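Local structure of sensor protein PfeS (Pseudomonas aeruginosa, 3KYZ) at residues Ala51-Trp56 with Pro119-Pro124; Ala24-Gln29 with Lys47-Lys52; Ser77-Phe82 with Leu98-Ile103. The protein is the membrane-bound sensor histidine kinase of the PfeR/PfeS two-component system and may activate PfeR by phosphorylation. One frame throughout, in Å; residues are numbered along the deposited sequence.

How the contacts relate
All three contacts lie in the predicted periplasmic sensor domain. Contacts 1 and 2 both use helical residues 17-53 and share Ala51 and Lys52. Contact 2 is buried between two arms of that helical run. Contact 1 is only partly buried and ties the end of the run to the loop that follows strand 113-117 with a salt bridge. The two meet where the carboxylate of Glu53 hydrogen-bonds the hydroxyl of Tyr26. Contact 3 is also partly buried, but it joins a loop to strand 100-104 by stacked rings, without any charge pair across it. Trp56 from contact 1 packs on both of those rings, and Ala27 from contact 2 packs on Ile103.

Contact 1. Residues Ala51-Trp56 with Pro119-Pro124; sequences AKEDTW and PERLLP
Glu53 reaches across to Arg121, and its tip also touches Pro119. Its CB already points at 119-124. CG stands anti to the carbonyl carbon (chi1 -70°), and a second bend at chi2 turns CD toward the arginine. CD lies in the plane of the guanidinium, 3.5 Å from Arg121 NH2. At the tip, Glu53 OE1 takes two hydrogen bonds, from Arg121 NH1 and NH2, each 2.9 Å long. NH2 uses the syn lone pair of OE1, while NH1 meets it nearly along the C-O axis. The carboxylate and guanidinium planes differ by only 11°, so the salt bridge is almost flat. The same OE1 lies 3.6 Å from Pro119 CG. Glu53 OE2 receives a weak bond from Arg121 NH2 at 3.3 Å and is also hydrogen-bonded to Tyr26 OH. Both oxygens are thus occupied, and the buried carboxylate is fixed in rotation. Thr55 CG2 adds a looser touch, 4.5 Å from Pro119 CG, and Thr55 OG1 is hydrogen-bonded to Gln117 O. Asp54, with positive phi, turns the chain out of the helix toward strand 57-60. This is an end-on salt bridge joining a helix exit to the loop that follows strand 113-117 in a Cache-clan sensor domain.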
# COMPACT_ATOMS: atom_id res chain seq x y z
N ALA A 51 -13.41 -9.71 -15.16
CA ALA A 51 -14.34 -10.75 -15.60
C ALA A 51 -13.59 -11.98 -16.09
O ALA A 51 -13.96 -13.12 -15.78
CB ALA A 51 -15.26 -10.22 -16.68
N LYS A 52 -12.54 -11.76 -16.86
CA LYS A 52 -11.78 -12.86 -17.43
C LYS A 52 -11.17 -13.74 -16.34
O LYS A 52 -11.26 -14.96 -16.39
CB LYS A 52 -10.68 -12.36 -18.35
CG LYS A 52 -9.89 -13.48 -18.99
CD LYS A 52 -8.72 -12.97 -19.82
CE LYS A 52 -7.94 -14.13 -20.42
NZ LYS A 52 -6.74 -13.63 -21.10
N GLU A 53 -10.54 -13.10 -15.35
CA GLU A 53 -9.79 -13.82 -14.33
C GLU A 53 -10.60 -14.04 -13.05
O GLU A 53 -10.09 -14.60 -12.08
CB GLU A 53 -8.49 -13.08 -14.00
CG GLU A 53 -7.46 -13.13 -15.13
CD GLU A 53 -6.82 -14.49 -15.28
OE1 GLU A 53 -7.07 -15.39 -14.44
OE2 GLU A 53 -6.05 -14.66 -16.26
N ASP A 54 -11.85 -13.59 -13.07
CA ASP A 54 -12.76 -13.75 -11.93
C ASP A 54 -12.08 -13.30 -10.64
O ASP A 54 -12.03 -14.04 -9.66
CB ASP A 54 -13.22 -15.21 -11.82
CG ASP A 54 -14.34 -15.39 -10.82
OD1 ASP A 54 -15.07 -14.41 -10.55
OD2 ASP A 54 -14.51 -16.52 -10.31
N THR A 55 -11.55 -12.08 -10.66
CA THR A 55 -10.80 -11.58 -9.53
C THR A 55 -10.81 -10.06 -9.51
O THR A 55 -11.08 -9.42 -10.54
CB THR A 55 -9.34 -12.10 -9.56
OG1 THR A 55 -8.74 -11.90 -8.28
CG2 THR A 55 -8.53 -11.39 -10.63
N TRP A 56 -10.52 -9.48 -8.35
CA TRP A 56 -10.48 -8.03 -8.24
C TRP A 56 -9.28 -7.45 -8.99
O TRP A 56 -8.17 -7.97 -8.92
CB TRP A 56 -10.45 -7.60 -6.78
CG TRP A 56 -10.56 -6.11 -6.60
CD1 TRP A 56 -11.71 -5.37 -6.64
CD2 TRP A 56 -9.49 -5.18 -6.38
NE1 TRP A 56 -11.42 -4.03 -6.44
CE2 TRP A 56 -10.07 -3.90 -6.28
CE3 TRP A 56 -8.11 -5.31 -6.24
CZ2 TRP A 56 -9.30 -2.75 -6.05
CZ3 TRP A 56 -7.36 -4.18 -6.01
CH2 TRP A 56 -7.95 -2.92 -5.92
N PRO A 119 -5.30 -14.77 -8.87
CA PRO A 119 -6.28 -15.83 -9.11
C PRO A 119 -5.94 -17.09 -8.32
O PRO A 119 -4.77 -17.47 -8.23
CB PRO A 119 -6.14 -16.10 -10.61
CG PRO A 119 -5.67 -14.80 -11.17
CD PRO A 119 -4.73 -14.24 -10.12
N GLU A 120 -6.95 -17.74 -7.76
CA GLU A 120 -6.73 -18.87 -6.87
C GLU A 120 -5.90 -19.99 -7.50
O GLU A 120 -5.11 -20.65 -6.82
CB GLU A 120 -8.07 -19.42 -6.38
CG GLU A 120 -7.94 -20.53 -5.34
CD GLU A 120 -9.28 -21.14 -4.99
OE1 GLU A 120 -10.24 -20.95 -5.77
OE2 GLU A 120 -9.38 -21.81 -3.94
N ARG A 121 -6.07 -20.20 -8.80
CA ARG A 121 -5.38 -21.30 -9.47
C ARG A 121 -3.87 -21.10 -9.53
O ARG A 121 -3.12 -22.05 -9.78
CB ARG A 121 -5.93 -21.51 -10.88
CG ARG A 121 -5.42 -20.50 -11.88
CD ARG A 121 -5.95 -20.75 -13.28
NE ARG A 121 -5.43 -19.73 -14.19
CZ ARG A 121 -5.90 -18.49 -14.25
NH1 ARG A 121 -6.90 -18.11 -13.47
NH2 ARG A 121 -5.36 -17.62 -15.10
N LEU A 122 -3.41 -19.87 -9.30
CA LEU A 122 -2.00 -19.53 -9.46
C LEU A 122 -1.21 -19.51 -8.16
O LEU A 122 -0.02 -19.21 -8.15
CB LEU A 122 -1.83 -18.17 -10.15
CG LEU A 122 -2.32 -18.00 -11.59
CD1 LEU A 122 -1.93 -16.61 -12.11
CD2 LEU A 122 -1.78 -19.09 -12.49
N LEU A 123 -1.87 -19.82 -7.05
CA LEU A 123 -1.21 -19.74 -5.76
C LEU A 123 -0.21 -20.88 -5.61
O LEU A 123 -0.56 -22.04 -5.83
CB LEU A 123 -2.22 -19.76 -4.61
CG LEU A 123 -1.65 -19.51 -3.22
CD1 LEU A 123 -1.17 -18.06 -3.07
CD2 LEU A 123 -2.68 -19.84 -2.16
N PRO A 124 1.04 -20.55 -5.24
CA PRO A 124 2.06 -21.59 -5.04
C PRO A 124 1.57 -22.69 -4.11
O PRO A 124 1.05 -22.38 -3.04
CB PRO A 124 3.20 -20.81 -4.38
CG PRO A 124 3.04 -19.42 -4.88
CD PRO A 124 1.56 -19.20 -4.96

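Contact 2. Residues Ala24-Gln29 with Lys47-Lys52; sequences ADYARQ and KELSAK
The Tyr26 ring lies against Leu49 and Lys52 between two arms of a helical hairpin. Residues 17-53 are helical almost throughout, yet the run must fold back, because Tyr26 CA and Leu49 CA are only 8.3 Å apart. Leu49 CD1 sits over the centre of the tyrosine ring, 3.4 Å from the centroid and 10° off the ring normal. This is a CH-pi contact on one face. Leu49 CG is anti to its backbone N (chi1 -177°), which carries the methyl to the ring. CD2 of Leu49 stays farther off, 4.1 Å from Tyr26 CG. Lys52 comes to the edge instead. Its chain is fully extended, and NZ, lying in the ring plane, donates to Tyr26 OH over 3.0 Å. Glu53 also bonds that hydroxyl, so the ammonium would probably polarise it toward the carboxylate. Farther out, Tyr22 meets the Tyr26 ring edge-to-face and touches Lys52. Leu114 of strand 113-117 packs on both Tyr26 and Leu49, linking the hairpin to the sheet. Next to Tyr26 on the helix, Asp25 holds two side chains of its own arm. Arg28 NE and NH2 reach Asp25 OD1 from the same face of the carboxylate, and Gln29 NE2 donates to Asp25 OD2 over 2.7 Å, with the oxygen in the plane of the Gln29 amide.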
# COMPACT_ATOMS: atom_id res chain seq x y z
N ALA A 24 2.61 -10.14 -15.92
CA ALA A 24 3.31 -8.95 -16.37
C ALA A 24 2.74 -8.48 -17.71
O ALA A 24 2.66 -7.28 -17.97
CB ALA A 24 4.80 -9.19 -16.47
N ASP A 25 2.35 -9.41 -18.57
CA ASP A 25 1.79 -9.03 -19.85
C ASP A 25 0.48 -8.26 -19.66
O ASP A 25 0.18 -7.33 -20.41
CB ASP A 25 1.58 -10.24 -20.76
CG ASP A 25 0.91 -9.86 -22.06
OD1 ASP A 25 1.61 -9.42 -22.99
OD2 ASP A 25 -0.33 -9.99 -22.14
N TYR A 26 -0.30 -8.64 -18.65
CA TYR A 26 -1.52 -7.89 -18.34
C TYR A 26 -1.20 -6.44 -17.97
O TYR A 26 -1.96 -5.53 -18.33
CB TYR A 26 -2.31 -8.53 -17.20
CG TYR A 26 -3.14 -9.74 -17.57
CD1 TYR A 26 -3.85 -9.81 -18.77
CD2 TYR A 26 -3.26 -10.81 -16.68
CE1 TYR A 26 -4.63 -10.91 -19.08
CE2 TYR A 26 -4.04 -11.91 -16.98
CZ TYR A 26 -4.72 -11.96 -18.18
OH TYR A 26 -5.51 -13.05 -18.47
N ALA A 27 -0.10 -6.22 -17.26
CA ALA A 27 0.30 -4.85 -16.90
C ALA A 27 0.68 -4.03 -18.13
O ALA A 27 0.38 -2.84 -18.22
CB ALA A 27 1.45 -4.85 -15.88
N ARG A 28 1.34 -4.69 -19.09
CA ARG A 28 1.65 -4.05 -20.37
C ARG A 28 0.36 -3.67 -21.09
O ARG A 28 0.24 -2.55 -21.61
CB ARG A 28 2.50 -4.98 -21.25
CG ARG A 28 2.84 -4.38 -22.61
CD ARG A 28 3.31 -5.43 -23.61
NE ARG A 28 2.34 -6.51 -23.80
CZ ARG A 28 1.27 -6.44 -24.59
NH1 ARG A 28 1.01 -5.33 -25.26
NH2 ARG A 28 0.45 -7.48 -24.70
N GLN A 29 -0.60 -4.59 -21.12
CA GLN A 29 -1.90 -4.32 -21.75
C GLN A 29 -2.64 -3.20 -21.02
O GLN A 29 -3.28 -2.36 -21.64
CB GLN A 29 -2.79 -5.56 -21.75
CG GLN A 29 -2.30 -6.71 -22.60
CD GLN A 29 -3.30 -7.83 -22.61
OE1 GLN A 29 -4.51 -7.60 -22.74
NE2 GLN A 29 -2.81 -9.06 -22.47
N LYS A 47 -12.58 -3.77 -16.09
CA LYS A 47 -13.78 -4.61 -16.13
C LYS A 47 -13.53 -5.92 -16.88
O LYS A 47 -13.93 -7.00 -16.43
CB LYS A 47 -14.93 -3.85 -16.77
CG LYS A 47 -15.51 -2.72 -15.92
CD LYS A 47 -16.62 -2.02 -16.68
CE LYS A 47 -17.14 -0.80 -15.95
NZ LYS A 47 -17.95 0.05 -16.88
N GLU A 48 -12.87 -5.83 -18.03
CA GLU A 48 -12.61 -7.00 -18.86
C GLU A 48 -11.69 -7.99 -18.15
O GLU A 48 -11.94 -9.20 -18.16
CB GLU A 48 -11.99 -6.59 -20.21
CG GLU A 48 -12.93 -5.83 -21.14
CD GLU A 48 -12.22 -5.26 -22.35
OE1 GLU A 48 -10.98 -5.35 -22.41
OE2 GLU A 48 -12.90 -4.73 -23.26
N LEU A 49 -10.63 -7.49 -17.54
CA LEU A 49 -9.68 -8.37 -16.88
C LEU A 49 -10.30 -9.01 -15.64
O LEU A 49 -10.09 -10.19 -15.37
CB LEU A 49 -8.39 -7.63 -16.51
CG LEU A 49 -7.30 -8.51 -15.88
CD1 LEU A 49 -6.96 -9.68 -16.81
CD2 LEU A 49 -6.05 -7.68 -15.57
N SER A 50 -11.05 -8.21 -14.89
CA SER A 50 -11.73 -8.72 -13.71
C SER A 50 -12.67 -9.87 -14.08
O SER A 50 -12.73 -10.89 -13.38
CB SER A 50 -12.51 -7.60 -13.03
OG SER A 50 -13.13 -8.10 -11.87
N ALA A 51 -13.41 -9.71 -15.16
CA ALA A 51 -14.34 -10.75 -15.60
C ALA A 51 -13.59 -11.98 -16.09
O ALA A 51 -13.96 -13.12 -15.78
CB ALA A 51 -15.26 -10.22 -16.68
N LYS A 52 -12.54 -11.76 -16.86
CA LYS A 52 -11.78 -12.86 -17.43
C LYS A 52 -11.17 -13.74 -16.34
O LYS A 52 -11.26 -14.96 -16.39
CB LYS A 52 -10.68 -12.36 -18.35
CG LYS A 52 -9.89 -13.48 -18.99
CD LYS A 52 -8.72 -12.97 -19.82
CE LYS A 52 -7.94 -14.13 -20.42
NZ LYS A 52 -6.74 -13.63 -21.10

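Contact 3. Residues Ser77-Phe82 with Leu98-Ile103; sequences SSHLTF and LPYVSI
The rings of His79 and Tyr100 form an offset stack, and this pair makes the tight half of the contact. Their centroids lie 4.4 Å apart, with the planes at 11°. The offset is clear at both ends of the overlap. His79 CB lies over the middle of the phenol ring, 3.6 Å from its centroid, as a CH-pi contact. Tyr100 OH reaches over the centre of the imidazole, 3.2 Å above its plane. In between, His79 CG comes to 3.4 Å from Tyr100 CZ. Each CG is anti to its own carbonyl carbon (chi1 -56° for His79, -66° for Tyr100), and each CB points at the opposite segment, which brings the two ring faces together, displaced. The backbone closes the base of the stack, where His79 O is 3.6 Å from Tyr100 CB. His79 NE2 is hydrogen-bonded to Glu75 OE2, which probably helps set the rotation of the imidazole. Trp56 meets the same ring edge-to-face.

The other side is looser and runs through water. One water donates to Phe82 O at 2.8 Å and accepts from Tyr100 N at 2.9 Å, bridging two backbones that do not touch there. The Phe82 ring leads away from Tyr100. It meets Trp88 of the second subunit edge-to-face, so this end of the loop takes part in the contact with the second subunit of the assembly.

The stack thus fastens the loop after helix 74-77 to strand 100-104. Along one edge that strand pairs with strand 113-117, through Val101 with Ile116 and Ile103 with Leu114. Tyr100 and Ser102 make backbone bonds to Arg84. Farther along the strand, Ile103 packs on Leu23 and Ala27 of helix 17-53.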
# COMPACT_ATOMS: atom_id res chain seq x y z
N SER A 77 -9.17 0.87 -1.50
CA SER A 77 -7.89 1.47 -1.15
C SER A 77 -7.14 0.61 -0.13
O SER A 77 -5.91 0.54 -0.16
CB SER A 77 -8.06 2.90 -0.62
OG SER A 77 -8.47 3.77 -1.66
N SER A 78 -7.88 -0.03 0.77
CA SER A 78 -7.23 -0.85 1.80
C SER A 78 -6.49 -2.06 1.20
O SER A 78 -5.61 -2.63 1.85
CB SER A 78 -8.23 -1.30 2.88
OG SER A 78 -9.03 -2.40 2.45
N HIS A 79 -6.83 -2.43 -0.03
CA HIS A 79 -6.15 -3.54 -0.70
C HIS A 79 -4.76 -3.16 -1.20
O HIS A 79 -3.99 -4.02 -1.62
CB HIS A 79 -6.93 -4.01 -1.94
CG HIS A 79 -8.34 -4.42 -1.67
ND1 HIS A 79 -9.27 -4.54 -2.68
CD2 HIS A 79 -8.97 -4.74 -0.52
CE1 HIS A 79 -10.43 -4.91 -2.15
NE2 HIS A 79 -10.27 -5.04 -0.85
N LEU A 80 -4.46 -1.86 -1.21
CA LEU A 80 -3.25 -1.37 -1.84
C LEU A 80 -2.04 -1.27 -0.91
O LEU A 80 -0.97 -0.84 -1.35
CB LEU A 80 -3.50 0.02 -2.43
CG LEU A 80 -4.66 0.10 -3.43
CD1 LEU A 80 -4.82 1.55 -3.90
CD2 LEU A 80 -4.45 -0.86 -4.61
N THR A 81 -2.20 -1.65 0.35
CA THR A 81 -1.18 -1.33 1.36
C THR A 81 -0.24 -2.47 1.74
O THR A 81 0.82 -2.22 2.32
CB THR A 81 -1.84 -0.79 2.66
OG1 THR A 81 -2.79 -1.75 3.14
CG2 THR A 81 -2.53 0.53 2.40
N PHE A 82 -0.62 -3.71 1.43
CA PHE A 82 0.15 -4.89 1.84
C PHE A 82 0.35 -5.81 0.65
O PHE A 82 0.16 -7.04 0.74
CB PHE A 82 -0.53 -5.64 2.99
CG PHE A 82 -0.89 -4.77 4.16
CD1 PHE A 82 0.10 -4.10 4.88
CD2 PHE A 82 -2.21 -4.64 4.56
CE1 PHE A 82 -0.23 -3.29 5.96
CE2 PHE A 82 -2.55 -3.84 5.65
CZ PHE A 82 -1.56 -3.16 6.35
N LEU A 98 -6.28 -14.18 -0.66
CA LEU A 98 -5.32 -14.20 -1.75
C LEU A 98 -4.59 -12.86 -1.84
O LEU A 98 -5.19 -11.80 -1.64
CB LEU A 98 -6.02 -14.55 -3.07
CG LEU A 98 -6.44 -16.03 -3.13
CD1 LEU A 98 -7.52 -16.26 -4.17
CD2 LEU A 98 -5.23 -16.91 -3.39
N PRO A 99 -3.28 -12.91 -2.13
CA PRO A 99 -2.47 -11.68 -2.14
C PRO A 99 -2.90 -10.70 -3.23
O PRO A 99 -3.36 -11.11 -4.30
CB PRO A 99 -1.06 -12.18 -2.47
CG PRO A 99 -1.08 -13.64 -2.24
CD PRO A 99 -2.48 -14.11 -2.41
N TYR A 100 -2.74 -9.41 -2.96
CA TYR A 100 -2.89 -8.40 -4.00
C TYR A 100 -1.53 -8.17 -4.63
O TYR A 100 -0.56 -7.84 -3.94
CB TYR A 100 -3.47 -7.09 -3.44
CG TYR A 100 -4.88 -7.28 -2.95
CD1 TYR A 100 -5.95 -7.20 -3.83
CD2 TYR A 100 -5.14 -7.55 -1.62
CE1 TYR A 100 -7.25 -7.39 -3.40
CE2 TYR A 100 -6.42 -7.74 -1.17
CZ TYR A 100 -7.48 -7.66 -2.07
OH TYR A 100 -8.75 -7.84 -1.62
N VAL A 101 -1.45 -8.37 -5.94
CA VAL A 101 -0.19 -8.28 -6.66
C VAL A 101 -0.08 -6.94 -7.37
O VAL A 101 -0.99 -6.52 -8.09
CB VAL A 101 -0.07 -9.43 -7.69
CG1 VAL A 101 1.27 -9.36 -8.41
CG2 VAL A 101 -0.25 -10.78 -6.99
N SER A 102 1.05 -6.26 -7.13
CA SER A 102 1.33 -4.95 -7.70
C SER A 102 2.30 -5.10 -8.87
O SER A 102 3.39 -5.67 -8.71
CB SER A 102 1.99 -4.08 -6.63
OG SER A 102 2.37 -2.81 -7.13
N ILE A 103 1.91 -4.61 -10.04
CA ILE A 103 2.74 -4.74 -11.24
C ILE A 103 2.84 -3.39 -11.95
O ILE A 103 1.87 -2.90 -12.53
CB ILE A 103 2.18 -5.79 -12.22
CG1 ILE A 103 1.78 -7.08 -11.49
CG2 ILE A 103 3.20 -6.07 -13.33
CD1 ILE A 103 0.89 -8.02 -12.33
O HOH W 1 -1.78 -8.67 -0.37